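PDB 5CEC: Bd3459 from Bdellovibrio bacteriovorus, which is a predatory endopeptidase of the S13 (D-Ala-D-Ala carboxypeptidase) family, probably acting on peptidoglycan, held here in complex with its immunity protein Bd3460. Local coordinates for residues D105-G110 against A222-N227; T192-K197 against V203-R208; N258-W261 against G265-A268; G347-G352 against Q408-N413. The protein carries 1 engineered substitution. One frame throughout, in Å; residues are numbered along the deposited sequence.

Contact 1 of 4, residues D105-G110 against A222-N227; sequences DIHIEG and AEFQKN
An offset (parallel-displaced) aromatic stack, His107 on Phe224, joins strand 104-109 of the mixed β-sheet to the loop between strands 212-218 and 231-236. The two side chains reach out from opposite directions and meet face to face, with centroids 3.8 Å apart and planes inclined by only 11°. The displacement sets an atom of each ring over the middle of the other: Phe224 CD1 lies above the imidazole centre, and His107 CD2 lies above the phenyl centre. The closest pair is His107 CG and Phe224 CE1 at 3.3 Å, while the far end of the imidazole is also engaged, NE2 of His107 standing 3.5 Å from CG of Phe224. Even the stem takes part, His107 CB coming within 3.4 Å of Phe224 CE1. With CG of His107 placed opposite its own main-chain nitrogen (chi1 174°), the imidazole projects from the strand into the path of the loop. Its rotation is further fixed by a hydrogen bond between ND1 and Thr140 OG1. The other phenyl face receives the main-chain N of Lys226, 3.7 Å above the plane and nearer the ring's edge than its centre. Strands 91-98 and 135-141 flank strand 104-109: His107 pairs through its backbone with His95 on the former, whose ring also meets Phe224 at a steeper angle, and Thr140 belongs to the latter.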
loop_
_atom_site.group_PDB
_atom_site.type_symbol
_atom_site.label_atom_id
_atom_site.label_comp_id
_atom_site.label_asym_id
_atom_site.label_seq_id
_atom_site.Cartn_x
_atom_site.Cartn_y
_atom_site.Cartn_z
ATOM N N ASP A 105 -30.343 -13.374 21.337
ATOM C CA ASP A 105 -30.612 -12.567 20.150
ATOM C C ASP A 105 -29.670 -11.387 20.162
ATOM O O ASP A 105 -29.438 -10.781 21.224
ATOM C CB ASP A 105 -32.053 -12.047 20.124
ATOM C CG ASP A 105 -33.074 -13.129 19.835
ATOM O OD1 ASP A 105 -32.730 -14.196 19.269
ATOM O OD2 ASP A 105 -34.252 -12.885 20.183
ATOM N N ILE A 106 -29.126 -11.044 18.993
ATOM C CA ILE A 106 -28.185 -9.943 18.895
ATOM C C ILE A 106 -28.536 -9.075 17.717
ATOM O O ILE A 106 -28.641 -9.566 16.600
ATOM C CB ILE A 106 -26.734 -10.398 18.780
ATOM C CG1 ILE A 106 -26.351 -11.220 20.017
ATOM C CG2 ILE A 106 -25.801 -9.191 18.639
ATOM C CD1 ILE A 106 -24.916 -11.689 20.034
ATOM N N HIS A 107 -28.680 -7.777 17.958
ATOM C CA HIS A 107 -28.816 -6.804 16.881
ATOM C C HIS A 107 -27.551 -5.966 16.803
ATOM O O HIS A 107 -27.152 -5.378 17.805
ATOM C CB HIS A 107 -30.005 -5.866 17.074
ATOM C CG HIS A 107 -30.082 -4.767 16.053
ATOM N ND1 HIS A 107 -30.483 -4.985 14.751
ATOM C CD2 HIS A 107 -29.797 -3.446 16.139
ATOM C CE1 HIS A 107 -30.483 -3.835 14.101
ATOM N NE2 HIS A 107 -30.048 -2.894 14.909
ATOM N N ILE A 108 -26.913 -5.916 15.634
ATOM C CA ILE A 108 -25.741 -5.066 15.408
ATOM C C ILE A 108 -26.154 -3.680 14.887
ATOM O O ILE A 108 -26.715 -3.548 13.796
ATOM C CB ILE A 108 -24.740 -5.702 14.439
ATOM C CG1 ILE A 108 -24.259 -7.074 14.958
ATOM C CG2 ILE A 108 -23.557 -4.775 14.241
ATOM C CD1 ILE A 108 -23.417 -7.848 13.970
ATOM N N GLU A 109 -25.923 -2.670 15.709
ATOM C CA GLU A 109 -26.093 -1.286 15.355
ATOM C C GLU A 109 -24.737 -0.817 14.858
ATOM O O GLU A 109 -23.796 -0.622 15.640
ATOM C CB GLU A 109 -26.588 -0.495 16.583
ATOM C CG GLU A 109 -26.627 1.015 16.359
ATOM C CD GLU A 109 -27.039 1.803 17.595
ATOM O OE1 GLU A 109 -27.292 1.194 18.652
ATOM O OE2 GLU A 109 -27.076 3.052 17.522
ATOM N N GLY A 110 -24.611 -0.696 13.536
ATOM C CA GLY A 110 -23.307 -0.431 12.961
ATOM C C GLY A 110 -22.777 0.971 13.194
ATOM O O GLY A 110 -23.519 1.888 13.524
ATOM N N ALA A 222 -33.807 2.845 11.807
ATOM C CA ALA A 222 -35.042 3.566 12.180
ATOM C C ALA A 222 -36.145 2.634 12.636
ATOM O O ALA A 222 -37.060 3.071 13.341
ATOM C CB ALA A 222 -35.545 4.437 11.025
ATOM N N GLU A 223 -36.082 1.375 12.201
ATOM C CA GLU A 223 -37.062 0.354 12.564
ATOM C C GLU A 223 -36.661 -0.553 13.721
ATOM O O GLU A 223 -37.456 -1.406 14.132
ATOM C CB GLU A 223 -37.359 -0.524 11.358
ATOM C CG GLU A 223 -38.026 0.247 10.233
ATOM C CD GLU A 223 -38.339 -0.608 9.026
ATOM O OE1 GLU A 223 -38.121 -1.842 9.067
ATOM O OE2 GLU A 223 -38.810 -0.029 8.029
ATOM N N PHE A 224 -35.467 -0.363 14.265
ATOM C CA PHE A 224 -34.993 -1.262 15.309
ATOM C C PHE A 224 -35.603 -0.871 16.639
ATOM O O PHE A 224 -35.558 0.298 17.029
ATOM C CB PHE A 224 -33.479 -1.237 15.422
ATOM C CG PHE A 224 -32.962 -1.953 16.638
ATOM C CD1 PHE A 224 -33.190 -3.307 16.803
ATOM C CD2 PHE A 224 -32.300 -1.257 17.640
ATOM C CE1 PHE A 224 -32.731 -3.969 17.941
ATOM C CE2 PHE A 224 -31.839 -1.909 18.771
ATOM C CZ PHE A 224 -32.057 -3.266 18.917
ATOM N N GLN A 225 -36.132 -1.866 17.341
ATOM C CA GLN A 225 -36.739 -1.657 18.641
ATOM C C GLN A 225 -35.939 -2.441 19.671
ATOM O O GLN A 225 -36.042 -3.675 19.701
ATOM C CB GLN A 225 -38.196 -2.153 18.612
ATOM C CG GLN A 225 -38.969 -1.864 19.892
ATOM C CD GLN A 225 -38.808 -0.419 20.316
ATOM O OE1 GLN A 225 -38.146 -0.110 21.310
ATOM N NE2 GLN A 225 -39.350 0.479 19.518
ATOM N N LYS A 226 -35.124 -1.764 20.488
ATOM C CA LYS A 226 -34.333 -2.531 21.478
ATOM C C LYS A 226 -35.259 -3.113 22.530
ATOM O O LYS A 226 -36.186 -2.452 23.004
ATOM C CB LYS A 226 -33.110 -1.793 22.084
ATOM C CG LYS A 226 -33.302 -0.835 23.252
ATOM C CD LYS A 226 -31.944 -0.266 23.665
ATOM C CE LYS A 226 -32.056 0.894 24.635
ATOM N NZ LYS A 226 -32.619 0.438 25.919
ATOM N N ASN A 227 -35.010 -4.377 22.849
ATOM C CA ASN A 227 -35.778 -5.112 23.850
ATOM C C ASN A 227 -35.545 -4.515 25.251
ATOM O O ASN A 227 -34.436 -4.092 25.586
ATOM C CB ASN A 227 -35.384 -6.591 23.776
ATOM C CG ASN A 227 -36.285 -7.501 24.601
ATOM O OD1 ASN A 227 -36.536 -7.260 25.784
ATOM N ND2 ASN A 227 -36.743 -8.585 23.983
#

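Contact 2 of 4, residues T192-K197 against V203-R208; sequences TILKTK and VQMSNR
Apolar packing between helix 188-200 and the chain that follows it centres on Met205, which runs up against Leu194 and Lys195. The methionine chain bends at its last torsion (chi3 71°), bringing CE to 3.9 Å from Leu194 CD2, where the two side chains lie roughly perpendicular. Met205 SD rests 3.9 Å from Lys195 CA, and lower down Met205 CB faces Lys195 CG at 4.1 Å, these two side chains running alongside one another in opposite senses. The second kind of contact is between the lysine methylenes and oxygens: CE of Lys195 lies 3.4 Å from Met205 O and 3.3 Å from Asn207 OD1, so the methylene next to the ammonium group packs against oxygens of both residues. A water supplies the clear polar link, donating to Lys195 O at 2.9 Å and to Val203 O at 2.8 Å, and so bridges two main-chain carbonyls. Beyond the two segments, Ser126 of helix 118-130 touches Met205, while Tyr191 OH bonds to Ser206 O. The arrangement is that of a helix whose outgoing chain folds back antiparallel along its flank, here on the way to strand 212-218 at the edge of the mixed sheet.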
loop_
_atom_site.group_PDB
_atom_site.type_symbol
_atom_site.label_atom_id
_atom_site.label_comp_id
_atom_site.label_asym_id
_atom_site.label_seq_id
_atom_site.Cartn_x
_atom_site.Cartn_y
_atom_site.Cartn_z
ATOM N N THR A 192 -4.848 -18.148 13.708
ATOM C CA THR A 192 -3.623 -18.173 14.529
ATOM C C THR A 192 -2.642 -17.038 14.140
ATOM O O THR A 192 -2.027 -16.441 15.009
ATOM C CB THR A 192 -2.948 -19.557 14.594
ATOM O OG1 THR A 192 -2.438 -19.878 13.323
ATOM C CG2 THR A 192 -3.956 -20.628 15.060
ATOM N N ILE A 193 -2.591 -16.670 12.857
ATOM C CA ILE A 193 -1.773 -15.524 12.424
ATOM C C ILE A 193 -2.268 -14.276 13.141
ATOM O O ILE A 193 -1.468 -13.527 13.710
ATOM C CB ILE A 193 -1.800 -15.352 10.892
ATOM C CG1 ILE A 193 -1.068 -16.512 10.190
ATOM C CG2 ILE A 193 -1.215 -13.991 10.469
ATOM C CD1 ILE A 193 -1.369 -16.605 8.710
ATOM N N LEU A 194 -3.589 -14.091 13.173
ATOM C CA LEU A 194 -4.143 -12.901 13.827
ATOM C C LEU A 194 -3.886 -12.937 15.339
ATOM O O LEU A 194 -3.519 -11.925 15.932
ATOM C CB LEU A 194 -5.640 -12.806 13.583
ATOM C CG LEU A 194 -6.338 -11.616 14.244
ATOM C CD1 LEU A 194 -5.801 -10.310 13.671
ATOM C CD2 LEU A 194 -7.844 -11.760 14.092
ATOM N N LYS A 195 -4.117 -14.090 15.959
ATOM C CA LYS A 195 -3.998 -14.216 17.405
ATOM C C LYS A 195 -2.576 -13.891 17.850
ATOM O O LYS A 195 -2.381 -13.255 18.894
ATOM C CB LYS A 195 -4.419 -15.625 17.865
ATOM C CG LYS A 195 -4.273 -15.887 19.361
ATOM C CD LYS A 195 -4.896 -17.211 19.751
ATOM C CE LYS A 195 -4.826 -17.428 21.258
ATOM N NZ LYS A 195 -3.434 -17.586 21.746
ATOM N N THR A 196 -1.588 -14.310 17.056
ATOM C CA THR A 196 -0.196 -14.016 17.352
ATOM C C THR A 196 0.110 -12.530 17.244
ATOM O O THR A 196 0.788 -11.986 18.098
ATOM C CB THR A 196 0.727 -14.817 16.426
ATOM O OG1 THR A 196 0.507 -16.211 16.671
ATOM C CG2 THR A 196 2.193 -14.489 16.664
ATOM N N LYS A 197 -0.398 -11.881 16.193
ATOM C CA LYS A 197 -0.288 -10.418 16.068
ATOM C C LYS A 197 -0.965 -9.721 17.230
ATOM O O LYS A 197 -0.402 -8.782 17.806
ATOM C CB LYS A 197 -0.898 -9.931 14.757
ATOM C CG LYS A 197 -0.086 -10.284 13.536
ATOM C CD LYS A 197 -0.833 -9.954 12.273
ATOM C CE LYS A 197 -0.083 -10.457 11.047
ATOM N NZ LYS A 197 1.050 -9.561 10.693
ATOM N N VAL A 203 -3.284 -7.909 23.287
ATOM C CA VAL A 203 -4.685 -8.284 23.218
ATOM C C VAL A 203 -4.829 -9.804 23.336
ATOM O O VAL A 203 -4.165 -10.560 22.616
ATOM C CB VAL A 203 -5.318 -7.814 21.890
ATOM C CG1 VAL A 203 -6.759 -8.328 21.732
ATOM C CG2 VAL A 203 -5.282 -6.295 21.782
ATOM N N GLN A 204 -5.737 -10.223 24.222
ATOM C CA GLN A 204 -6.061 -11.617 24.456
ATOM C C GLN A 204 -7.164 -12.090 23.527
ATOM O O GLN A 204 -8.119 -11.355 23.263
ATOM C CB GLN A 204 -6.502 -11.775 25.912
ATOM C CG GLN A 204 -6.946 -13.148 26.353
ATOM C CD GLN A 204 -7.637 -13.082 27.699
ATOM O OE1 GLN A 204 -7.060 -12.593 28.674
ATOM N NE2 GLN A 204 -8.888 -13.539 27.752
ATOM N N MET A 205 -7.014 -13.299 23.008
ATOM C CA MET A 205 -8.006 -13.939 22.151
ATOM C C MET A 205 -8.206 -15.387 22.579
ATOM O O MET A 205 -7.290 -16.019 23.127
ATOM C CB MET A 205 -7.614 -13.823 20.676
ATOM C CG MET A 205 -7.590 -12.388 20.173
ATOM S SD MET A 205 -7.249 -12.254 18.420
ATOM C CE MET A 205 -8.754 -12.892 17.714
ATOM N N SER A 206 -9.388 -15.908 22.269
ATOM C CA SER A 206 -9.748 -17.271 22.606
ATOM C C SER A 206 -8.911 -18.277 21.794
ATOM O O SER A 206 -8.488 -17.991 20.685
ATOM C CB SER A 206 -11.248 -17.480 22.405
ATOM O OG SER A 206 -11.596 -17.533 21.055
ATOM N N ASN A 207 -8.643 -19.438 22.381
ATOM C CA ASN A 207 -7.912 -20.474 21.668
ATOM C C ASN A 207 -8.758 -21.206 20.612
ATOM O O ASN A 207 -8.214 -21.661 19.613
ATOM C CB ASN A 207 -7.276 -21.465 22.660
ATOM C CG ASN A 207 -6.269 -20.794 23.600
ATOM O OD1 ASN A 207 -5.410 -20.021 23.159
ATOM N ND2 ASN A 207 -6.372 -21.086 24.903
ATOM N N ARG A 208 -10.069 -21.331 20.835
ATOM C CA ARG A 208 -10.954 -22.186 20.022
ATOM C C ARG A 208 -12.252 -21.462 19.735
ATOM O O ARG A 208 -13.310 -21.864 20.193
ATOM C CB ARG A 208 -11.302 -23.478 20.789
ATOM C CG ARG A 208 -10.161 -24.425 21.071
ATOM C CD ARG A 208 -10.150 -25.610 20.107
ATOM N NE ARG A 208 -8.993 -26.470 20.345
ATOM C CZ ARG A 208 -7.736 -26.180 20.001
ATOM N NH1 ARG A 208 -7.424 -25.040 19.385
ATOM N NH2 ARG A 208 -6.766 -27.047 20.280
HETATM O O HOH W 1 -4.007 -12.961 21.282
#

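Contact 3 of 4, residues N258-W261 against G265-A268; sequences NLYW and GTEA
Two hydrogen bonds, both involving Tyr260, tie helix 253-262 to Gly265 and Thr266 in the chain that follows. The first uses the main chain: Gly265 N donates to Tyr260 O at 2.9 Å, with an N-H...O angle of 148°, spanning five residues instead of the four of a regular helical turn. The second joins hydroxyls, Tyr260 OH and Thr266 OG1 lying 2.8 Å apart, and either could give the proton. Thr266 OG1 sits in the plane of the phenol, at its edge and 3.5 Å from Tyr260 CE1, while Thr266 CA approaches Tyr260 OH to 3.3 Å. The ring reaches this place because its CG stands opposite the main-chain nitrogen (chi1 -178°). Gly265 O stands over one ring face, displaced from its centre. The positive phi of Gly265 (70°) suits glycine as the chain changes course. Outside the two segments, Phe286 touches Tyr260, and the Trp261 indole receives Lys163 in a cation-pi contact. The main-chain link is an i+5 to i bond of the kind that often closes a helix C-terminus, and here it forms part of a tight helix-to-helix corner beside helix 72-84, in a fold consistent with the penicillin-recognising enzymes.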
loop_
_atom_site.group_PDB
_atom_site.type_symbol
_atom_site.label_atom_id
_atom_site.label_comp_id
_atom_site.label_asym_id
_atom_site.label_seq_id
_atom_site.Cartn_x
_atom_site.Cartn_y
_atom_site.Cartn_z
ATOM N N ASN A 258 -14.432 3.709 1.596
ATOM C CA ASN A 258 -15.448 3.747 2.608
ATOM C C ASN A 258 -15.340 4.952 3.530
ATOM O O ASN A 258 -16.356 5.474 3.934
ATOM C CB ASN A 258 -15.535 2.419 3.373
ATOM C CG ASN A 258 -16.359 1.406 2.608
ATOM O OD1 ASN A 258 -17.586 1.482 2.628
ATOM N ND2 ASN A 258 -15.696 0.536 1.846
ATOM N N LEU A 259 -14.119 5.371 3.856
ATOM C CA LEU A 259 -13.972 6.603 4.622
ATOM C C LEU A 259 -14.586 7.769 3.836
ATOM O O LEU A 259 -15.297 8.584 4.399
ATOM C CB LEU A 259 -12.519 6.898 4.948
ATOM C CG LEU A 259 -11.906 6.088 6.086
ATOM C CD1 LEU A 259 -10.421 6.269 6.123
ATOM C CD2 LEU A 259 -12.536 6.433 7.440
ATOM N N TYR A 260 -14.274 7.861 2.539
ATOM C CA TYR A 260 -14.751 8.966 1.697
ATOM C C TYR A 260 -16.258 8.969 1.620
ATOM O O TYR A 260 -16.893 10.029 1.753
ATOM C CB TYR A 260 -14.099 8.813 0.347
ATOM C CG TYR A 260 -14.358 9.827 -0.710
ATOM C CD1 TYR A 260 -15.393 9.658 -1.624
ATOM C CD2 TYR A 260 -13.528 10.923 -0.860
ATOM C CE1 TYR A 260 -15.589 10.548 -2.660
ATOM C CE2 TYR A 260 -13.735 11.845 -1.887
ATOM C CZ TYR A 260 -14.757 11.653 -2.777
ATOM O OH TYR A 260 -14.897 12.555 -3.790
ATOM N N TRP A 261 -16.875 7.804 1.451
ATOM C CA TRP A 261 -18.329 7.736 1.435
ATOM C C TRP A 261 -18.933 8.036 2.798
ATOM O O TRP A 261 -19.925 8.767 2.903
ATOM C CB TRP A 261 -18.803 6.372 0.950
ATOM C CG TRP A 261 -18.412 6.059 -0.451
ATOM C CD1 TRP A 261 -18.270 6.924 -1.503
ATOM C CD2 TRP A 261 -18.104 4.759 -0.967
ATOM N NE1 TRP A 261 -17.920 6.234 -2.644
ATOM C CE2 TRP A 261 -17.776 4.910 -2.328
ATOM C CE3 TRP A 261 -18.056 3.476 -0.409
ATOM C CZ2 TRP A 261 -17.432 3.827 -3.129
ATOM C CZ3 TRP A 261 -17.673 2.404 -1.222
ATOM C CH2 TRP A 261 -17.385 2.595 -2.559
ATOM N N GLY A 265 -19.068 11.603 0.688
ATOM C CA GLY A 265 -18.768 11.451 -0.721
ATOM C C GLY A 265 -18.328 12.752 -1.380
ATOM O O GLY A 265 -17.882 13.717 -0.721
ATOM N N THR A 266 -18.462 12.787 -2.699
ATOM C CA THR A 266 -17.876 13.865 -3.493
ATOM C C THR A 266 -18.463 15.230 -3.187
ATOM O O THR A 266 -17.715 16.204 -3.094
ATOM C CB THR A 266 -17.983 13.534 -4.983
ATOM O OG1 THR A 266 -17.257 12.313 -5.223
ATOM C CG2 THR A 266 -17.410 14.667 -5.871
ATOM N N GLU A 267 -19.783 15.331 -3.025
ATOM C CA GLU A 267 -20.345 16.645 -2.704
ATOM C C GLU A 267 -19.770 17.175 -1.407
ATOM O O GLU A 267 -19.448 18.355 -1.311
ATOM C CB GLU A 267 -21.867 16.580 -2.639
ATOM C CG GLU A 267 -22.496 16.372 -4.006
ATOM C CD GLU A 267 -24.017 16.489 -4.002
ATOM O OE1 GLU A 267 -24.623 16.825 -2.957
ATOM O OE2 GLU A 267 -24.616 16.258 -5.073
ATOM N N ALA A 268 -19.631 16.316 -0.405
ATOM C CA ALA A 268 -19.098 16.739 0.888
ATOM C C ALA A 268 -17.601 17.047 0.818
ATOM O O ALA A 268 -17.120 18.007 1.428
ATOM C CB ALA A 268 -19.376 15.688 1.948
#

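Contact 4 of 4, residues G347-G352 against Q408-N413; sequences GGVMAG and QLINQN
The first torsions of Val349 and Ile410 direct their branched side chains into each other. Val349 adopts chi1 -66°, which sets CG1 opposite the carbonyl carbon and leaves CG2 in the crowded position between the backbone N and the carbonyl carbon; it is this second methyl that meets both arms of Ile410. In Ile410 the CG1 arm also lies opposite the carbonyl carbon (chi1 -70°), and an extended chi2 of 166° carries CD1 out toward the 3-10 turn. CG2 of Val349 consequently fits between the two arms of the isoleucine, at 3.9 Å from Ile410 CD1 and 3.9 Å from Ile410 CG2. The two side chains pass one another in opposite senses. Ile410 CD1 also lies 3.9 Å from Val349 O. Met350 adds a lighter touch, set nearly perpendicular to the isoleucine with its CG 4.1 Å from Ile410 CD1. Past the end of helix 394-411, Asn413 curls back, and its ND2 donates an almost straight bond of 2.9 Å to Leu409 O.

Pro416 touches both Val349 and Ile410, and Ser353 OG bonds to Val349 O. The immunity protein meets the same region: Asn411 ND2 donates to Arg173 O of the Bd3460 chain, Gln408 NE2 to Ala207 O of that chain, and the Val349 backbone bonds to it too. The chemistry thus divides in two: mainly apolar contacts, with no hydrogen bond between the two segments, join turn to helix, while neighbouring amide and main-chain groups supply the polar grip on the partner protein.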
loop_
_atom_site.group_PDB
_atom_site.type_symbol
_atom_site.label_atom_id
_atom_site.label_comp_id
_atom_site.label_asym_id
_atom_site.label_seq_id
_atom_site.Cartn_x
_atom_site.Cartn_y
_atom_site.Cartn_z
ATOM N N GLY A 347 15.016 2.059 -0.488
ATOM C CA GLY A 347 16.364 2.050 0.116
ATOM C C GLY A 347 17.127 3.341 -0.073
ATOM O O GLY A 347 16.562 4.366 -0.411
ATOM N N GLY A 348 18.420 3.294 0.174
ATOM C CA GLY A 348 19.263 4.446 0.022
ATOM C C GLY A 348 19.020 5.463 1.123
ATOM O O GLY A 348 18.666 5.118 2.266
ATOM N N VAL A 349 19.197 6.731 0.782
ATOM C CA VAL A 349 19.008 7.796 1.766
ATOM C C VAL A 349 17.571 7.923 2.274
ATOM O O VAL A 349 17.353 8.533 3.318
ATOM C CB VAL A 349 19.502 9.143 1.253
ATOM C CG1 VAL A 349 21.009 9.100 1.062
ATOM C CG2 VAL A 349 18.790 9.608 -0.012
ATOM N N MET A 350 16.591 7.372 1.562
ATOM C CA MET A 350 15.221 7.399 2.061
ATOM C C MET A 350 14.966 6.502 3.255
ATOM O O MET A 350 14.025 6.734 4.002
ATOM C CB MET A 350 14.235 7.005 0.963
ATOM C CG MET A 350 14.087 8.062 -0.126
ATOM S SD MET A 350 13.013 7.604 -1.487
ATOM C CE MET A 350 13.888 6.230 -2.228
ATOM N N ALA A 351 15.723 5.410 3.368
ATOM C CA ALA A 351 15.455 4.427 4.411
ATOM C C ALA A 351 15.521 5.103 5.769
ATOM O O ALA A 351 16.511 5.694 6.118
ATOM C CB ALA A 351 16.440 3.277 4.296
ATOM N N GLY A 352 14.441 4.969 6.531
ATOM C CA GLY A 352 14.357 5.499 7.879
ATOM C C GLY A 352 14.153 6.991 8.007
ATOM O O GLY A 352 14.000 7.484 9.123
ATOM N N GLN A 408 17.821 12.874 -4.344
ATOM C CA GLN A 408 18.533 14.115 -4.699
ATOM C C GLN A 408 18.101 15.240 -3.765
ATOM O O GLN A 408 18.953 16.015 -3.292
ATOM C CB GLN A 408 18.266 14.485 -6.164
ATOM C CG GLN A 408 19.060 15.678 -6.683
ATOM C CD GLN A 408 20.570 15.452 -6.632
ATOM O OE1 GLN A 408 21.073 14.378 -6.943
ATOM N NE2 GLN A 408 21.293 16.470 -6.226
ATOM N N LEU A 409 16.790 15.346 -3.516
ATOM C CA LEU A 409 16.282 16.353 -2.585
ATOM C C LEU A 409 16.899 16.220 -1.190
ATOM O O LEU A 409 17.292 17.216 -0.549
ATOM C CB LEU A 409 14.741 16.311 -2.533
ATOM C CG LEU A 409 14.065 17.259 -1.544
ATOM C CD1 LEU A 409 14.319 18.724 -1.902
ATOM C CD2 LEU A 409 12.573 16.985 -1.503
ATOM N N ILE A 410 17.017 14.987 -0.731
ATOM C CA ILE A 410 17.665 14.728 0.552
ATOM C C ILE A 410 19.158 15.126 0.532
ATOM O O ILE A 410 19.631 15.779 1.473
ATOM C CB ILE A 410 17.487 13.226 0.953
ATOM C CG1 ILE A 410 16.032 12.955 1.317
ATOM C CG2 ILE A 410 18.388 12.889 2.143
ATOM C CD1 ILE A 410 15.697 11.487 1.395
ATOM N N ASN A 411 19.864 14.757 -0.540
ATOM C CA ASN A 411 21.283 15.083 -0.734
ATOM C C ASN A 411 21.499 16.580 -0.592
ATOM O O ASN A 411 22.462 17.034 0.049
ATOM C CB ASN A 411 21.794 14.716 -2.170
ATOM C CG ASN A 411 21.978 13.227 -2.418
ATOM O OD1 ASN A 411 22.010 12.401 -1.494
ATOM N ND2 ASN A 411 22.114 12.869 -3.731
ATOM N N GLN A 412 20.599 17.352 -1.205
ATOM C CA GLN A 412 20.712 18.808 -1.247
ATOM C C GLN A 412 20.325 19.495 0.049
ATOM O O GLN A 412 20.525 20.709 0.193
ATOM C CB GLN A 412 19.896 19.357 -2.407
ATOM C CG GLN A 412 20.518 18.959 -3.723
ATOM C CD GLN A 412 19.667 19.309 -4.916
ATOM O OE1 GLN A 412 18.460 19.509 -4.800
ATOM N NE2 GLN A 412 20.289 19.387 -6.070
ATOM N N ASN A 413 19.855 18.710 1.021
ATOM C CA ASN A 413 19.549 19.230 2.367
ATOM C C ASN A 413 20.390 18.540 3.455
ATOM O O ASN A 413 19.924 18.345 4.596
ATOM C CB ASN A 413 18.042 19.051 2.589
ATOM C CG ASN A 413 17.256 20.099 1.854
ATOM O OD1 ASN A 413 17.147 21.213 2.333
ATOM N ND2 ASN A 413 16.759 19.774 0.672
#

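In the fold
Contact 4 is the fully buried one, an aliphatic junction beside the Bd3460 interface; the other three are partly buried. Burial does not track distance from the centre here: contact 3 lies nearest the centre of the chain, yet depends on direct hydrogen bonds between successive helices. Contacts 1 and 2 both bind loops next to strand 212-218, yet differ: contact 1 relies on stacked rings against the mixed sheet, whereas contact 2 combines apolar packing with a bridging water. Contacts 2 and 3 link neighbours in sequence, while 1 and 4 close far longer loops. Contacts 1 and 4 lie on opposite sides of the chain's centre, their own centres about 54 Å apart.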